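Side-chain contacts in acetyl-CoA hydrolase/transferase family protein (Porphyromonas gingivalis, PDB 2NVV), which probably hydrolyses acetyl-CoA or transfers its CoA to another carboxylic acid, and binds zinc: residues F14-H17 / N18-V21; A61-A65 / R66-V70. All coordinates share one frame; numbering follows the deposited sequence.

Contact 1 of 2, residues F14-H17 / N18-V21; sequences FVHH and NDNV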
ATOM      1  N   PHE A  14      29.219   2.339 -26.599  1.00 13.18           N
ATOM      2  CA  PHE A  14      29.153   3.239 -25.453  1.00 12.13           C
ATOM      3  C   PHE A  14      28.619   2.538 -24.205  1.00 11.62           C
ATOM      4  O   PHE A  14      28.528   3.148 -23.134  1.00 11.27           O
ATOM      5  CB  PHE A  14      28.278   4.449 -25.762  1.00 12.52           C
ATOM      6  CG  PHE A  14      28.861   5.374 -26.793  1.00 12.82           C
ATOM      7  CD1 PHE A  14      28.647   5.155 -28.154  1.00 12.99           C
ATOM      8  CD2 PHE A  14      29.634   6.464 -26.406  1.00 10.95           C
ATOM      9  CE1 PHE A  14      29.196   6.008 -29.110  1.00 11.88           C
ATOM     10  CE2 PHE A  14      30.185   7.321 -27.354  1.00 11.39           C
ATOM     11  CZ  PHE A  14      29.964   7.091 -28.706  1.00 11.23           C
ATOM     12  N   VAL A  15      28.257   1.265 -24.348  1.00 10.86           N
ATOM     13  CA  VAL A  15      27.755   0.477 -23.228  1.00 10.03           C
ATOM     14  C   VAL A  15      28.833  -0.536 -22.878  1.00  9.59           C
ATOM     15  O   VAL A  15      29.305  -1.280 -23.743  1.00  9.30           O
ATOM     16  CB  VAL A  15      26.447  -0.269 -23.592  1.00  9.95           C
ATOM     17  CG1 VAL A  15      26.006  -1.142 -22.432  1.00  9.03           C
ATOM     18  CG2 VAL A  15      25.353   0.734 -23.946  1.00 10.33           C
ATOM     19  N   HIS A  16      29.226  -0.559 -21.607  1.00 10.41           N
ATOM     20  CA  HIS A  16      30.276  -1.465 -21.156  1.00 10.44           C
ATOM     21  C   HIS A  16      29.785  -2.409 -20.070  1.00 10.23           C
ATOM     22  O   HIS A  16      28.736  -2.190 -19.465  1.00  9.88           O
ATOM     23  CB  HIS A  16      31.451  -0.652 -20.637  1.00 11.36           C
ATOM     24  CG  HIS A  16      31.816   0.496 -21.520  1.00 13.88           C
ATOM     25  ND1 HIS A  16      32.537   0.343 -22.685  1.00 14.97           N
ATOM     26  CD2 HIS A  16      31.529   1.815 -21.427  1.00 14.90           C
ATOM     27  CE1 HIS A  16      32.681   1.517 -23.271  1.00 16.23           C
ATOM     28  NE2 HIS A  16      32.077   2.428 -22.528  1.00 15.78           N
ATOM     29  N   HIS A  17      30.548  -3.466 -19.827  1.00  9.00           N
ATOM     30  CA  HIS A  17      30.174  -4.432 -18.814  1.00  8.79           C
ATOM     31  C   HIS A  17      30.028  -3.722 -17.482  1.00  8.89           C
ATOM     32  O   HIS A  17      30.812  -2.824 -17.154  1.00  9.34           O
ATOM     33  CB  HIS A  17      31.234  -5.528 -18.706  1.00  9.46           C
ATOM     34  CG  HIS A  17      31.109  -6.365 -17.472  1.00 10.23           C
ATOM     35  ND1 HIS A  17      32.071  -6.383 -16.485  1.00  9.94           N
ATOM     36  CD2 HIS A  17      30.118  -7.184 -17.049  1.00  9.78           C
ATOM     37  CE1 HIS A  17      31.679  -7.179 -15.505  1.00 10.25           C
ATOM     38  NE2 HIS A  17      30.496  -7.676 -15.822  1.00 10.38           N
ATOM     39  N   ASN A  18      29.012  -4.121 -16.726  1.00  7.67           N
ATOM     40  CA  ASN A  18      28.743  -3.556 -15.408  1.00  7.62           C
ATOM     41  C   ASN A  18      28.129  -2.158 -15.432  1.00  6.39           C
ATOM     42  O   ASN A  18      27.937  -1.543 -14.385  1.00  6.39           O
ATOM     43  CB  ASN A  18      30.019  -3.535 -14.575  1.00  8.63           C
ATOM     44  CG  ASN A  18      29.754  -3.800 -13.110  1.00  9.44           C
ATOM     45  OD1 ASN A  18      29.283  -4.880 -12.740  1.00 10.06           O
ATOM     46  ND2 ASN A  18      30.057  -2.811 -12.260  1.00  9.93           N
ATOM     47  N   ASP A  19      27.830  -1.651 -16.620  1.00  6.86           N
ATOM     48  CA  ASP A  19      27.192  -0.349 -16.729  1.00  6.39           C
ATOM     49  C   ASP A  19      25.728  -0.551 -16.379  1.00  6.39           C
ATOM     50  O   ASP A  19      25.176  -1.625 -16.600  1.00  6.39           O
ATOM     51  CB  ASP A  19      27.262   0.198 -18.160  1.00  7.17           C
ATOM     52  CG  ASP A  19      28.523   0.995 -18.440  1.00  7.72           C
ATOM     53  OD1 ASP A  19      29.214   1.420 -17.483  1.00  9.91           O
ATOM     54  OD2 ASP A  19      28.814   1.217 -19.638  1.00  8.47           O
ATOM     55  N   ASN A  20      25.102   0.473 -15.823  1.00  6.39           N
ATOM     56  CA  ASN A  20      23.680   0.400 -15.511  1.00  6.39           C
ATOM     57  C   ASN A  20      22.988   1.184 -16.609  1.00  6.39           C
ATOM     58  O   ASN A  20      23.293   2.350 -16.837  1.00  6.39           O
ATOM     59  CB  ASN A  20      23.364   1.020 -14.146  1.00  6.39           C
ATOM     60  CG  ASN A  20      23.745   0.120 -13.001  1.00  6.39           C
ATOM     61  OD1 ASN A  20      23.906  -1.087 -13.178  1.00  6.39           O
ATOM     62  ND2 ASN A  20      23.876   0.694 -11.815  1.00  6.50           N
ATOM     63  N   VAL A  21      22.057   0.544 -17.299  1.00  7.78           N
ATOM     64  CA  VAL A  21      21.366   1.214 -18.387  1.00  6.39           C
ATOM     65  C   VAL A  21      19.877   1.386 -18.131  1.00  6.39           C
ATOM     66  O   VAL A  21      19.193   0.465 -17.675  1.00  6.39           O
ATOM     67  CB  VAL A  21      21.560   0.447 -19.722  1.00  6.39           C
ATOM     68  CG1 VAL A  21      21.056   1.284 -20.872  1.00  6.39           C
ATOM     69  CG2 VAL A  21      23.032   0.103 -19.919  1.00  6.39           C
TER
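Asn18 lays its CB over one face of the His17 imidazole, a CH-pi contact of 4.1 Å from Asn18 CB to the centroid of the His17 ring and 11° off the ring normal. The ring is placed there by the first torsion of His17, which sets CG opposite the backbone N (chi1 166°). Beyond CB the amide of Asn18 leads away from the ring, and OD1 accepts a hydrogen bond from Lys78. Asp19 closes a type II turn that runs from His16: Asp19 N donates to His16 O at 3.0 Å. Its side chain then folds back to His16, where Asp19 OD2 takes the backbone N-H of His16 at 2.7 Å, met from above the carboxylate plane. The imidazole of His16 runs alongside in the same direction, with CD2 3.3 Å from Asp19 OD2 and the two planes 71° apart. Val21, already in strand 20-23, points CB back toward the loop, and its CG2 meets Val15 CG1 at 4.1 Å, the two side chains crossing at about a right angle; both valines are buried and touch Ile55 of strand 55-58. His16 and Asp19 thus grip each other twice, through N-H and C=O. The salt bridge from Asp19 OD2 to Arg154 would favour the ionised carboxylate against the nearby Asp121, and any pull on the His16 imidazole is probably slight.

Contact 2 of 2, residues A61-A65 / R66-V70; sequences ASTGA and RLDGV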
ATOM      1  N   ALA A  61       8.460  -0.318 -17.597  1.00  6.39           N
ATOM      2  CA  ALA A  61       7.743  -1.561 -17.355  1.00  6.42           C
ATOM      3  C   ALA A  61       8.322  -2.602 -18.321  1.00  6.39           C
ATOM      4  O   ALA A  61       9.547  -2.740 -18.423  1.00  6.39           O
ATOM      5  CB  ALA A  61       6.260  -1.366 -17.590  1.00  6.39           C
ATOM      6  N   SER A  62       7.445  -3.315 -19.028  1.00  6.39           N
ATOM      7  CA  SER A  62       7.859  -4.331 -19.984  1.00  6.39           C
ATOM      8  C   SER A  62       8.475  -3.700 -21.230  1.00  6.93           C
ATOM      9  O   SER A  62       8.263  -2.523 -21.533  1.00  8.31           O
ATOM     10  CB  SER A  62       6.673  -5.210 -20.379  1.00  6.69           C
ATOM     11  OG  SER A  62       5.616  -4.428 -20.895  1.00  8.53           O
ATOM     12  N   THR A  63       9.255  -4.499 -21.944  1.00  7.67           N
ATOM     13  CA  THR A  63       9.928  -4.050 -23.150  1.00  8.00           C
ATOM     14  C   THR A  63       9.704  -5.121 -24.217  1.00  8.47           C
ATOM     15  O   THR A  63       9.238  -6.224 -23.914  1.00  8.63           O
ATOM     16  CB  THR A  63      11.435  -3.875 -22.864  1.00  6.39           C
ATOM     17  OG1 THR A  63      12.054  -5.155 -22.708  1.00  6.39           O
ATOM     18  CG2 THR A  63      11.625  -3.116 -21.577  1.00  6.39           C
ATOM     19  N   GLY A  64      10.020  -4.821 -25.470  1.00  9.00           N
ATOM     20  CA  GLY A  64       9.811  -5.834 -26.500  1.00  9.58           C
ATOM     21  C   GLY A  64      10.707  -7.057 -26.348  1.00 10.31           C
ATOM     22  O   GLY A  64      11.447  -7.195 -25.364  1.00 10.89           O
ATOM     23  N   ALA A  65      10.639  -7.958 -27.319  1.00  9.05           N
ATOM     24  CA  ALA A  65      11.485  -9.144 -27.296  1.00  9.02           C
ATOM     25  C   ALA A  65      12.868  -8.706 -27.789  1.00  8.84           C
ATOM     26  O   ALA A  65      13.857  -9.423 -27.643  1.00 10.60           O
ATOM     27  CB  ALA A  65      10.904 -10.213 -28.216  1.00  7.35           C
ATOM     28  N   ARG A  66      12.921  -7.512 -28.376  1.00  8.65           N
ATOM     29  CA  ARG A  66      14.162  -6.961 -28.917  1.00  7.82           C
ATOM     30  C   ARG A  66      14.884  -6.106 -27.888  1.00  7.62           C
ATOM     31  O   ARG A  66      15.731  -5.284 -28.224  1.00  7.14           O
ATOM     32  CB  ARG A  66      13.839  -6.142 -30.161  1.00  8.58           C
ATOM     33  CG  ARG A  66      12.956  -6.915 -31.110  1.00  9.26           C
ATOM     34  CD  ARG A  66      12.114  -5.994 -31.938  1.00 11.46           C
ATOM     35  NE  ARG A  66      12.892  -5.344 -32.971  1.00 13.75           N
ATOM     36  CZ  ARG A  66      12.395  -4.436 -33.795  1.00 14.65           C
ATOM     37  NH1 ARG A  66      11.115  -4.078 -33.690  1.00 15.05           N
ATOM     38  NH2 ARG A  66      13.173  -3.899 -34.726  1.00 14.93           N
ATOM     39  N   LEU A  67      14.529  -6.321 -26.628  1.00  7.60           N
ATOM     40  CA  LEU A  67      15.116  -5.608 -25.512  1.00  6.94           C
ATOM     41  C   LEU A  67      15.443  -6.685 -24.468  1.00  6.96           C
ATOM     42  O   LEU A  67      16.568  -7.201 -24.422  1.00  7.88           O
ATOM     43  CB  LEU A  67      14.110  -4.604 -24.947  1.00  7.22           C
ATOM     44  CG  LEU A  67      14.564  -3.406 -24.095  1.00  8.50           C
ATOM     45  CD1 LEU A  67      15.685  -3.809 -23.129  1.00  6.88           C
ATOM     46  CD2 LEU A  67      15.014  -2.302 -24.998  1.00 10.14           C
ATOM     47  N   ASP A  68      14.460  -7.036 -23.645  1.00  7.39           N
ATOM     48  CA  ASP A  68      14.669  -8.051 -22.619  1.00  7.33           C
ATOM     49  C   ASP A  68      14.972  -9.402 -23.249  1.00  8.01           C
ATOM     50  O   ASP A  68      15.863 -10.119 -22.820  1.00  8.35           O
ATOM     51  CB  ASP A  68      13.428  -8.200 -21.737  1.00  8.37           C
ATOM     52  CG  ASP A  68      13.264  -7.069 -20.760  1.00  8.95           C
ATOM     53  OD1 ASP A  68      14.276  -6.662 -20.157  1.00  9.97           O
ATOM     54  OD2 ASP A  68      12.120  -6.600 -20.582  1.00  9.96           O
ATOM     55  N   GLY A  69      14.205  -9.754 -24.270  1.00  7.88           N
ATOM     56  CA  GLY A  69      14.413 -11.030 -24.924  1.00  7.47           C
ATOM     57  C   GLY A  69      15.828 -11.228 -25.423  1.00  6.40           C
ATOM     58  O   GLY A  69      16.522 -12.156 -25.005  1.00  6.39           O
ATOM     59  N   VAL A  70      16.262 -10.352 -26.320  1.00  6.39           N
ATOM     60  CA  VAL A  70      17.598 -10.459 -26.877  1.00  6.39           C
ATOM     61  C   VAL A  70      18.682 -10.369 -25.783  1.00  6.44           C
ATOM     62  O   VAL A  70      19.668 -11.116 -25.810  1.00  6.39           O
ATOM     63  CB  VAL A  70      17.825  -9.368 -27.962  1.00  6.39           C
ATOM     64  CG1 VAL A  70      17.858  -7.982 -27.333  1.00  6.39           C
ATOM     65  CG2 VAL A  70      19.104  -9.655 -28.711  1.00  7.04           C
TER
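Thr63 puts its hydroxyl at the start of helix 65-73, where it meets Asp68 in two ways. Its OG1 sits between the backbone N and the carbonyl carbon (chi1 72°), and from there it donates to the carboxylate: Thr63 OG1 lies 2.6 Å from Asp68 OD2, approaching from well above the carboxylate plane, 76° out of it. The same oxygen accepts the backbone N-H of Asp68, with Asp68 N to Thr63 OG1 at 3.2 Å. Side chain and main chain of one helix residue are therefore both tied to a single hydroxyl. Thr63 also packs across Leu67 at about a right angle, its CB 3.4 Å from Leu67 CG. Gly64 follows with its carbonyl turned to the helix, and Gly64 O receives two weak bonds, from Leu67 N at 3.4 Å and Asp68 N at 3.5 Å. Next, Ala65 O accepts the N-H of Val70 at 2.9 Å, a link five residues long that belongs to a wider, pi-type turn in the helix. Outside the two segments, Asp68 OD1 has a second partner in Arg80, to which it is salt-bridged, while the guanidinium of Arg66 leads away to Glu214. The loop carries the chain from strand 55-58 into helix 65-73. That helix lays Leu67 against Met57 of the strand and Pro36 of helix 35-47, and Val70 against Ala40, also of helix 35-47.

Overall arrangement
Contacts 1 and 2 follow one another along the chain within the N-terminal acetyl-CoA hydrolase/transferase domain, their centres about 17 Å apart and their nearest atoms about 8 Å apart without touching. Strand 55-58 and helix 35-47 touch both contacts. Contact 1 leads into strand 20-23, a central strand of the parallel sheet; contact 2 takes the chain out of the neighbouring strand 55-58 into its next helix. Their settings differ: 14-17/18-21 lies away from the predicted CoA-binding and zinc sites, whereas in 61-65/66-70 the side chain of Asp68 comes to about 9 Å from that of Asn374, a predicted CoA-binding residue.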